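Local coordinates for protein ORF98 PTP-2 (Cydia pomonella granulosis virus, PDB 6I28) that probably removes phosphate from tyrosine and from serine or threonine of protein substrates, as a viral member of the dual-specificity phosphatase family, at residues Val39-Leu45 and Lys98-Cys104; Cys69-Ala73 and Ser143-Val147; Leu82-Asn87 and Tyr117-Thr122. One frame throughout, in Å; residues are numbered along the deposited sequence.

The three contacts build one dual-specificity phosphatase domain from the sheet outward. Contact 1 pairs two parallel strands of the central sheet and ends at Cys104, where this family's phosphate-binding loop begins; contact 2 (centres about 20 Å apart) joins the loop 69-73 to the helix starting at Glu144. The two meet where Leu45 CB lies 3.9 Å from Cys69 SG. A bound calcium ion lies near both, about 4 Å from the side chain of Cys104 and about 5 Å from that of Asp71. Contact 3, centres about 14 Å from contact 1, crosses two helices, with Val43 CG1 3.8 Å from Leu85 CD2; it does not touch contact 2, nearest atoms being about 7 Å apart.

Contact 1: residues Val39-Leu45 and Lys98-Cys104; sequences VGCVVSL and KTVLIHC
His103 meets Ser44 through its outer ring nitrogen, NE2 sharing a 2.6 Å hydrogen bond with Ser44 OG. With chi1 at 84° the ring leans toward the neighbouring strand, and its other nitrogen, ND1, donates to a lone pair of Cys104 O. Held at both nitrogens, the imidazole can hardly turn; Val42 CG1 lies at its edge, in the ring plane, 3.9 Å from CD2, and Ser44 OG has a second partner in His64. A histidine suits this place because it offers two polar atoms on one rigid plate. The strands run parallel, as in the central sheet of the Cys-based phosphatases, and strand 100-103 leads into the HCX5R loop: His103 and Cys104 are its first two residues, Cys104 sitting where the family has its nucleophile and probably serving as one. Leu101 pairs with the other strand through both its N and its O: N donates to Cys41 O (2.9 Å) and O accepts from Val43 N (2.8 Å). Its CB packs 3.7 Å from Val39 CG1, and the side chain continues to helix 27-36. Leu45 runs alongside Ile102, CD1 4.1 Å from its CG2, the two side chains pointing the same way, Ile102 toward helix 110-123. Leu45 N donates to His103 O (2.9 Å), nearly in line with that carbonyl, while the buried Leu45 O has no hydrogen-bond partner; Cys104 CB lies 3.2 Å from it.

Contact 2: residues Cys69-Ala73 and Ser143-Val147; sequences CEDDA and SEHFV
The imidazole of His145 is covered on one face by Ala73, whose CA stands over the ring centre in a CH-pi contact, 3.7 Å from the centroid and 6° off the normal. On the opposite face is the ring of the next residue, Phe146, displaced toward the rim, and at the edge near CE1 comes Asp71 OD1, 3.5 Å away. The Phe146 ring in turn has His145 NE2 3.4 Å above its plane, offset toward the rim, and Glu70 O at its edge, 4.1 Å from CZ. This pairing joins the loop after strand 64-68, which in dual-specificity phosphatases usually carries the general acid, to the start of helix 144-151 near the HCX5R loop. Because Ala73 offers just a small methyl group, its backbone can settle onto the imidazole; the flat His145, with CG placed between its backbone N and carbonyl carbon (chi1 70°), is turned back toward the loop. Asp71 brings the polar grip. Its CG lies anti to the backbone N (chi1 -172°), which carries the carboxylate across to the helix start, and OD1 receives the hydroxyl of Ser143 on its syn lone pair at 2.7 Å. Ser143 occupies the N-cap position but makes no capping bond, its small hydroxyl being directed to the Asp71 carboxylate instead. Ser109 hydrogen-bonds both Ser143 OG and Asp71 OD2, tying the pair to the HCX5R loop, while Phe146 reaches Arg110 and Thr113 with its hydrophobic ring. The polar end of His145 is bridged to the loop by one water, which lies 2.8 Å from His145 NE2, is placed to donate to Glu70 O at 2.8 Å and accepts from Asp72 N at 3.2 Å.

Contact 3: residues Leu82-Asn87 and Tyr117-Thr122; sequences LEMLFN and YYIMRT
Arg121 runs across the ring of Phe86 from CB to guanidinium. CB touches the rim at Phe86 CE1 (3.7 Å), CG follows 3.6 Å from CZ, and CD stands over the face, 3.6 Å from the centroid. The chain is extended from CG to NE, so NE continues over the ring, 3.3 Å from Phe86 CE2, and the guanidinium lies flat on it with planes 19° apart: a stacked cation-pi pair. At the tip, two nitrogens grip Glu83 end-on in a salt bridge, NH1 to OE1 at 2.8 Å and NH2 to OE2 at 3.0 Å, both oxygens met on the syn side but from out of the carboxylate plane, the two flat groups 33° apart. NH1 also donates to Tyr117 OH, which a water links to Glu83 OE1 and which bonds the terminal carboxylate of Glu168. Arginine fits because its aliphatic part and flat head cover a ring while its edge still satisfies an acid. Leu82 sets CD2 over the Tyr117 ring in a CH-pi contact, 3.7 Å from its centroid, and Phe86 CE1 comes 3.5 Å from Tyr118 CD1. Phe86 is thus a knob in a hole of Tyr117, Tyr118, Arg121 and Thr122, where segments 82-87 and 117-122 cross at -75°; their helices, 82-95 and 110-123, back the same face of the central sheet in the alpha/beta fold of the Cys-based phosphatases.

Contact 1: residues Val39-Leu45 and Lys98-Cys104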
loop_
_atom_site.group_PDB
_atom_site.type_symbol
_atom_site.label_atom_id
_atom_site.label_comp_id
_atom_site.label_asym_id
_atom_site.label_seq_id
_atom_site.Cartn_x
_atom_site.Cartn_y
_atom_site.Cartn_z
ATOM N N VAL A 39 12.124 8.902 1.774
ATOM C CA VAL A 39 11.399 7.760 1.216
ATOM C C VAL A 39 12.351 7.028 0.285
ATOM O O VAL A 39 12.859 7.614 -0.658
ATOM C CB VAL A 39 10.129 8.211 0.466
ATOM C CG1 VAL A 39 9.502 7.025 -0.290
ATOM C CG2 VAL A 39 9.143 8.835 1.444
ATOM N N GLY A 40 12.552 5.737 0.511
ATOM C CA GLY A 40 13.510 4.979 -0.267
ATOM C C GLY A 40 12.935 4.278 -1.475
ATOM O O GLY A 40 13.682 3.906 -2.397
ATOM N N CYS A 41 11.623 4.107 -1.516
ATOM C CA CYS A 41 10.962 3.295 -2.531
ATOM C C CYS A 41 9.528 3.801 -2.669
ATOM O O CYS A 41 8.943 4.336 -1.737
ATOM C CB CYS A 41 11.165 1.825 -2.094
ATOM S SG CYS A 41 10.000 0.658 -2.451
ATOM N N VAL A 42 9.016 3.679 -3.868
ATOM C CA VAL A 42 7.700 4.153 -4.237
ATOM C C VAL A 42 6.970 3.037 -4.966
ATOM O O VAL A 42 7.510 2.438 -5.889
ATOM C CB VAL A 42 7.782 5.418 -5.101
ATOM C CG1 VAL A 42 6.384 5.806 -5.486
ATOM C CG2 VAL A 42 8.482 6.557 -4.389
ATOM N N VAL A 43 5.736 2.755 -4.560
ATOM C CA VAL A 43 4.855 1.846 -5.284
ATOM C C VAL A 43 3.701 2.686 -5.829
ATOM O O VAL A 43 2.858 3.191 -5.058
ATOM C CB VAL A 43 4.314 0.708 -4.391
ATOM C CG1 VAL A 43 3.354 -0.194 -5.122
ATOM C CG2 VAL A 43 5.472 -0.059 -3.816
ATOM N N SER A 44 3.540 2.676 -7.107
ATOM C CA SER A 44 2.526 3.466 -7.815
ATOM C C SER A 44 1.434 2.503 -8.265
ATOM O O SER A 44 1.644 1.647 -9.151
ATOM C CB SER A 44 3.126 4.205 -9.019
ATOM O OG SER A 44 4.106 5.173 -8.700
ATOM N N LEU A 45 0.250 2.652 -7.702
ATOM C CA LEU A 45 -0.914 1.836 -8.027
ATOM C C LEU A 45 -1.898 2.764 -8.741
ATOM O O LEU A 45 -2.803 3.356 -8.135
ATOM C CB LEU A 45 -1.492 1.267 -6.790
ATOM C CG LEU A 45 -0.595 0.340 -5.989
ATOM C CD1 LEU A 45 -1.433 -0.132 -4.796
ATOM C CD2 LEU A 45 -0.038 -0.742 -6.776
ATOM N N LYS A 98 14.503 0.239 3.578
ATOM C CA LYS A 98 13.935 1.420 2.982
ATOM C C LYS A 98 12.534 1.628 3.514
ATOM O O LYS A 98 11.846 0.671 3.897
ATOM C CB LYS A 98 13.961 1.236 1.472
ATOM C CG LYS A 98 15.417 1.287 0.867
ATOM C CD LYS A 98 15.444 0.662 -0.488
ATOM C CE LYS A 98 16.854 0.854 -1.086
ATOM N NZ LYS A 98 17.053 0.025 -2.341
ATOM N N THR A 99 12.141 2.893 3.599
ATOM C CA THR A 99 10.732 3.243 3.781
ATOM C C THR A 99 10.043 3.308 2.418
ATOM O O THR A 99 10.681 3.552 1.384
ATOM C CB THR A 99 10.563 4.554 4.539
ATOM O OG1 THR A 99 11.130 5.590 3.786
ATOM C CG2 THR A 99 11.244 4.534 5.844
ATOM N N VAL A 100 8.739 3.078 2.402
ATOM C CA VAL A 100 8.007 2.961 1.138
ATOM C C VAL A 100 6.845 3.951 1.128
ATOM O O VAL A 100 6.062 4.003 2.078
ATOM C CB VAL A 100 7.474 1.534 0.922
ATOM C CG1 VAL A 100 6.876 1.373 -0.439
ATOM C CG2 VAL A 100 8.553 0.500 1.071
ATOM N N LEU A 101 6.720 4.701 0.042
ATOM C CA LEU A 101 5.531 5.479 -0.264
ATOM C C LEU A 101 4.679 4.628 -1.211
ATOM O O LEU A 101 5.092 4.344 -2.324
ATOM C CB LEU A 101 5.852 6.829 -0.895
ATOM C CG LEU A 101 4.628 7.499 -1.522
ATOM C CD1 LEU A 101 3.506 7.773 -0.429
ATOM C CD2 LEU A 101 4.995 8.774 -2.290
ATOM N N ILE A 102 3.491 4.251 -0.774
ATOM C CA ILE A 102 2.483 3.607 -1.618
ATOM C C ILE A 102 1.436 4.662 -1.995
ATOM O O ILE A 102 0.837 5.329 -1.142
ATOM C CB ILE A 102 1.793 2.430 -0.923
ATOM C CG1 ILE A 102 2.772 1.373 -0.387
ATOM C CG2 ILE A 102 0.786 1.765 -1.912
ATOM C CD1 ILE A 102 2.116 0.550 0.734
ATOM N N HIS A 103 1.228 4.886 -3.274
ATOM C CA HIS A 103 0.314 5.931 -3.697
ATOM C C HIS A 103 -0.591 5.463 -4.838
ATOM O O HIS A 103 -0.226 4.612 -5.666
ATOM C CB HIS A 103 1.046 7.213 -4.147
ATOM C CG HIS A 103 1.530 7.204 -5.576
ATOM N ND1 HIS A 103 0.788 7.680 -6.635
ATOM C CD2 HIS A 103 2.700 6.766 -6.110
ATOM C CE1 HIS A 103 1.481 7.550 -7.754
ATOM N NE2 HIS A 103 2.641 6.994 -7.464
ATOM N N CYS A 104 -1.766 6.062 -4.895
ATOM C CA CYS A 104 -2.684 5.974 -6.017
ATOM C C CYS A 104 -3.032 7.395 -6.424
ATOM O O CYS A 104 -2.132 8.250 -6.549
ATOM C CB CYS A 104 -3.889 5.105 -5.666
ATOM S SG CYS A 104 -4.797 5.484 -4.174
#

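Contact 2: residues Cys69-Ala73 and Ser143-Val147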
loop_
_atom_site.group_PDB
_atom_site.type_symbol
_atom_site.label_atom_id
_atom_site.label_comp_id
_atom_site.label_asym_id
_atom_site.label_seq_id
_atom_site.Cartn_x
_atom_site.Cartn_y
_atom_site.Cartn_z
ATOM N N CYS A 69 -3.552 -0.633 -12.350
ATOM C CA CYS A 69 -4.764 -1.215 -11.790
ATOM C C CYS A 69 -5.794 -0.117 -11.597
ATOM O O CYS A 69 -5.460 1.014 -11.244
ATOM C CB CYS A 69 -4.544 -1.912 -10.438
ATOM S SG CYS A 69 -3.606 -0.886 -9.211
ATOM N N GLU A 70 -7.046 -0.483 -11.793
ATOM C CA GLU A 70 -8.196 0.388 -11.597
ATOM C C GLU A 70 -8.797 0.150 -10.217
ATOM O O GLU A 70 -8.510 -0.851 -9.548
ATOM C CB GLU A 70 -9.248 0.140 -12.685
ATOM C CG GLU A 70 -8.807 0.672 -14.020
ATOM C CD GLU A 70 -9.697 0.188 -15.107
ATOM O OE1 GLU A 70 -10.909 0.061 -14.842
ATOM O OE2 GLU A 70 -9.200 -0.080 -16.220
ATOM N N ASP A 71 -9.610 1.107 -9.788
ATOM C CA ASP A 71 -10.415 0.983 -8.574
ATOM C C ASP A 71 -11.825 0.733 -9.102
ATOM O O ASP A 71 -12.619 1.655 -9.322
ATOM C CB ASP A 71 -10.289 2.191 -7.670
ATOM C CG ASP A 71 -10.970 1.980 -6.337
ATOM O OD1 ASP A 71 -11.870 1.107 -6.247
ATOM O OD2 ASP A 71 -10.620 2.693 -5.390
ATOM N N ASP A 72 -12.111 -0.524 -9.366
ATOM C CA ASP A 72 -13.342 -0.873 -10.051
ATOM C C ASP A 72 -13.574 -2.334 -9.731
ATOM O O ASP A 72 -12.662 -3.154 -9.897
ATOM C CB ASP A 72 -13.237 -0.622 -11.553
ATOM C CG ASP A 72 -14.605 -0.517 -12.204
ATOM O OD1 ASP A 72 -14.977 0.571 -12.726
ATOM O OD2 ASP A 72 -15.316 -1.534 -12.172
ATOM N N ALA A 73 -14.794 -2.662 -9.316
ATOM C CA ALA A 73 -15.147 -4.014 -8.901
ATOM C C ALA A 73 -14.787 -5.007 -10.004
ATOM O O ALA A 73 -14.795 -6.225 -9.826
ATOM C CB ALA A 73 -16.629 -4.146 -8.581
ATOM N N SER A 143 -12.618 0.696 -1.220
ATOM C CA SER A 143 -13.846 0.269 -1.867
ATOM C C SER A 143 -14.285 -1.097 -1.364
ATOM O O SER A 143 -13.468 -1.929 -0.968
ATOM C CB SER A 143 -13.657 0.215 -3.374
ATOM O OG SER A 143 -13.088 1.431 -3.849
ATOM N N GLU A 144 -15.591 -1.341 -1.449
ATOM C CA GLU A 144 -16.144 -2.567 -0.884
ATOM C C GLU A 144 -15.430 -3.810 -1.406
ATOM O O GLU A 144 -15.159 -4.745 -0.639
ATOM C CB GLU A 144 -17.644 -2.673 -1.176
ATOM C CG GLU A 144 -18.508 -2.077 -0.094
ATOM C CD GLU A 144 -19.998 -2.330 -0.319
ATOM O OE1 GLU A 144 -20.786 -1.366 -0.177
ATOM O OE2 GLU A 144 -20.374 -3.489 -0.628
ATOM N N HIS A 145 -15.129 -3.861 -2.708
ATOM C CA HIS A 145 -14.507 -5.084 -3.221
ATOM C C HIS A 145 -13.078 -5.259 -2.711
ATOM O O HIS A 145 -12.588 -6.394 -2.611
ATOM C CB HIS A 145 -14.546 -5.133 -4.754
ATOM C CG HIS A 145 -13.642 -4.155 -5.432
ATOM N ND1 HIS A 145 -13.938 -2.806 -5.523
ATOM C CD2 HIS A 145 -12.478 -4.330 -6.098
ATOM C CE1 HIS A 145 -12.982 -2.190 -6.197
ATOM N NE2 HIS A 145 -12.074 -3.089 -6.539
ATOM N N PHE A 146 -12.385 -4.169 -2.386
ATOM C CA PHE A 146 -11.077 -4.325 -1.738
ATOM C C PHE A 146 -11.240 -4.823 -0.300
ATOM O O PHE A 146 -10.395 -5.572 0.197
ATOM C CB PHE A 146 -10.271 -3.030 -1.736
ATOM C CG PHE A 146 -9.795 -2.615 -3.080
ATOM C CD1 PHE A 146 -9.321 -3.544 -3.995
ATOM C CD2 PHE A 146 -9.758 -1.288 -3.423
ATOM C CE1 PHE A 146 -8.933 -3.127 -5.253
ATOM C CE2 PHE A 146 -9.313 -0.879 -4.688
ATOM C CZ PHE A 146 -8.880 -1.813 -5.579
ATOM N N VAL A 147 -12.298 -4.375 0.398
ATOM C CA VAL A 147 -12.577 -4.890 1.745
ATOM C C VAL A 147 -12.819 -6.390 1.705
ATOM O O VAL A 147 -12.288 -7.138 2.536
ATOM C CB VAL A 147 -13.769 -4.140 2.363
ATOM C CG1 VAL A 147 -14.190 -4.823 3.677
ATOM C CG2 VAL A 147 -13.452 -2.674 2.594
HETATM O O HOH W 1 -10.157 -2.917 -8.613
#

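Contact 3: residues Leu82-Asn87 and Tyr117-Thr122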
loop_
_atom_site.group_PDB
_atom_site.type_symbol
_atom_site.label_atom_id
_atom_site.label_comp_id
_atom_site.label_asym_id
_atom_site.label_seq_id
_atom_site.Cartn_x
_atom_site.Cartn_y
_atom_site.Cartn_z
ATOM N N LEU A 82 -1.276 -8.982 -5.593
ATOM C CA LEU A 82 -1.112 -8.739 -4.165
ATOM C C LEU A 82 0.103 -9.451 -3.588
ATOM O O LEU A 82 0.875 -8.836 -2.845
ATOM C CB LEU A 82 -2.366 -9.155 -3.425
ATOM C CG LEU A 82 -2.547 -8.609 -2.035
ATOM C CD1 LEU A 82 -2.606 -7.078 -2.000
ATOM C CD2 LEU A 82 -3.794 -9.227 -1.424
ATOM N N GLU A 83 0.354 -10.689 -4.004
ATOM C CA GLU A 83 1.492 -11.448 -3.472
ATOM C C GLU A 83 2.815 -10.826 -3.900
ATOM O O GLU A 83 3.683 -10.574 -3.057
ATOM C CB GLU A 83 1.431 -12.903 -3.905
ATOM C CG GLU A 83 2.557 -13.711 -3.310
ATOM C CD GLU A 83 2.386 -13.984 -1.838
ATOM O OE1 GLU A 83 1.258 -13.794 -1.336
ATOM O OE2 GLU A 83 3.390 -14.400 -1.194
ATOM N N MET A 84 2.968 -10.515 -5.183
ATOM C CA MET A 84 4.171 -9.842 -5.665
ATOM C C MET A 84 4.366 -8.504 -4.951
ATOM O O MET A 84 5.457 -8.182 -4.464
ATOM C CB MET A 84 4.072 -9.654 -7.189
ATOM C CG MET A 84 5.277 -8.995 -7.855
ATOM S SD MET A 84 5.221 -7.176 -7.662
ATOM C CE MET A 84 3.939 -6.739 -8.849
ATOM N N LEU A 85 3.291 -7.740 -4.767
ATOM C CA LEU A 85 3.426 -6.452 -4.106
ATOM C C LEU A 85 3.859 -6.622 -2.656
ATOM O O LEU A 85 4.718 -5.899 -2.156
ATOM C CB LEU A 85 2.097 -5.712 -4.172
ATOM C CG LEU A 85 1.806 -5.103 -5.559
ATOM C CD1 LEU A 85 0.342 -4.747 -5.649
ATOM C CD2 LEU A 85 2.706 -3.855 -5.836
ATOM N N PHE A 86 3.215 -7.534 -1.944
ATOM C CA PHE A 86 3.637 -7.820 -0.578
ATOM C C PHE A 86 5.113 -8.157 -0.464
ATOM O O PHE A 86 5.819 -7.622 0.411
ATOM C CB PHE A 86 2.811 -8.931 0.061
ATOM C CG PHE A 86 3.257 -9.260 1.467
ATOM C CD1 PHE A 86 2.817 -8.519 2.545
ATOM C CD2 PHE A 86 4.222 -10.228 1.693
ATOM C CE1 PHE A 86 3.264 -8.788 3.781
ATOM C CE2 PHE A 86 4.677 -10.470 2.948
ATOM C CZ PHE A 86 4.130 -9.784 3.997
ATOM N N ASN A 87 5.591 -9.057 -1.329
ATOM C CA ASN A 87 6.979 -9.492 -1.288
ATOM C C ASN A 87 7.912 -8.362 -1.630
ATOM O O ASN A 87 8.974 -8.233 -1.012
ATOM C CB ASN A 87 7.166 -10.646 -2.219
ATOM C CG ASN A 87 6.564 -11.888 -1.681
ATOM O OD1 ASN A 87 6.579 -12.117 -0.491
ATOM N ND2 ASN A 87 6.021 -12.711 -2.560
ATOM N N TYR A 117 -3.057 -4.433 3.957
ATOM C CA TYR A 117 -2.729 -5.842 3.800
ATOM C C TYR A 117 -1.316 -6.132 4.297
ATOM O O TYR A 117 -1.079 -7.144 4.982
ATOM C CB TYR A 117 -2.821 -6.243 2.331
ATOM C CG TYR A 117 -2.443 -7.709 2.104
ATOM C CD1 TYR A 117 -3.099 -8.718 2.710
ATOM C CD2 TYR A 117 -1.400 -8.043 1.274
ATOM C CE1 TYR A 117 -2.763 -10.074 2.502
ATOM C CE2 TYR A 117 -1.016 -9.355 1.035
ATOM C CZ TYR A 117 -1.686 -10.381 1.652
ATOM O OH TYR A 117 -1.344 -11.709 1.448
ATOM N N TYR A 118 -0.357 -5.261 3.962
ATOM C CA TYR A 118 0.955 -5.400 4.538
ATOM C C TYR A 118 0.938 -5.449 6.043
ATOM O O TYR A 118 1.613 -6.296 6.628
ATOM C CB TYR A 118 1.897 -4.303 4.038
ATOM C CG TYR A 118 3.291 -4.490 4.518
ATOM C CD1 TYR A 118 4.125 -5.371 3.845
ATOM C CD2 TYR A 118 3.790 -3.871 5.673
ATOM C CE1 TYR A 118 5.383 -5.608 4.254
ATOM C CE2 TYR A 118 5.131 -4.098 6.069
ATOM C CZ TYR A 118 5.899 -4.999 5.359
ATOM O OH TYR A 118 7.202 -5.308 5.693
ATOM N N ILE A 119 0.094 -4.628 6.705
ATOM C CA ILE A 119 0.038 -4.650 8.163
ATOM C C ILE A 119 -0.693 -5.885 8.689
ATOM O O ILE A 119 -0.265 -6.482 9.679
ATOM C CB ILE A 119 -0.606 -3.311 8.613
ATOM C CG1 ILE A 119 0.374 -2.140 8.327
ATOM C CG2 ILE A 119 -1.038 -3.340 10.090
ATOM C CD1 ILE A 119 -0.158 -0.794 8.700
ATOM N N MET A 120 -1.791 -6.295 8.023
ATOM C CA MET A 120 -2.472 -7.529 8.362
ATOM C C MET A 120 -1.533 -8.715 8.326
ATOM O O MET A 120 -1.480 -9.500 9.270
ATOM C CB MET A 120 -3.633 -7.795 7.396
ATOM C CG MET A 120 -4.742 -6.811 7.417
ATOM S SD MET A 120 -5.917 -7.099 6.092
ATOM C CE MET A 120 -6.294 -8.824 6.326
ATOM N N ARG A 121 -0.684 -8.785 7.317
ATOM C CA ARG A 121 0.074 -9.998 7.135
ATOM C C ARG A 121 1.376 -10.021 7.939
ATOM O O ARG A 121 1.773 -11.076 8.453
ATOM C CB ARG A 121 0.393 -10.173 5.639
ATOM C CG ARG A 121 1.236 -11.395 5.347
ATOM C CD ARG A 121 1.145 -11.753 3.877
ATOM N NE ARG A 121 2.229 -12.612 3.408
ATOM C CZ ARG A 121 2.316 -13.094 2.159
ATOM N NH1 ARG A 121 1.381 -12.838 1.270
ATOM N NH2 ARG A 121 3.345 -13.841 1.803
ATOM N N THR A 122 2.037 -8.885 8.094
ATOM C CA THR A 122 3.229 -8.848 8.925
ATOM C C THR A 122 2.885 -8.938 10.415
ATOM O O THR A 122 3.686 -9.443 11.216
ATOM C CB THR A 122 4.066 -7.576 8.654
ATOM O OG1 THR A 122 3.327 -6.360 8.886
ATOM C CG2 THR A 122 4.672 -7.587 7.199
HETATM O O HOH W 2 -1.040 -12.248 -1.179
#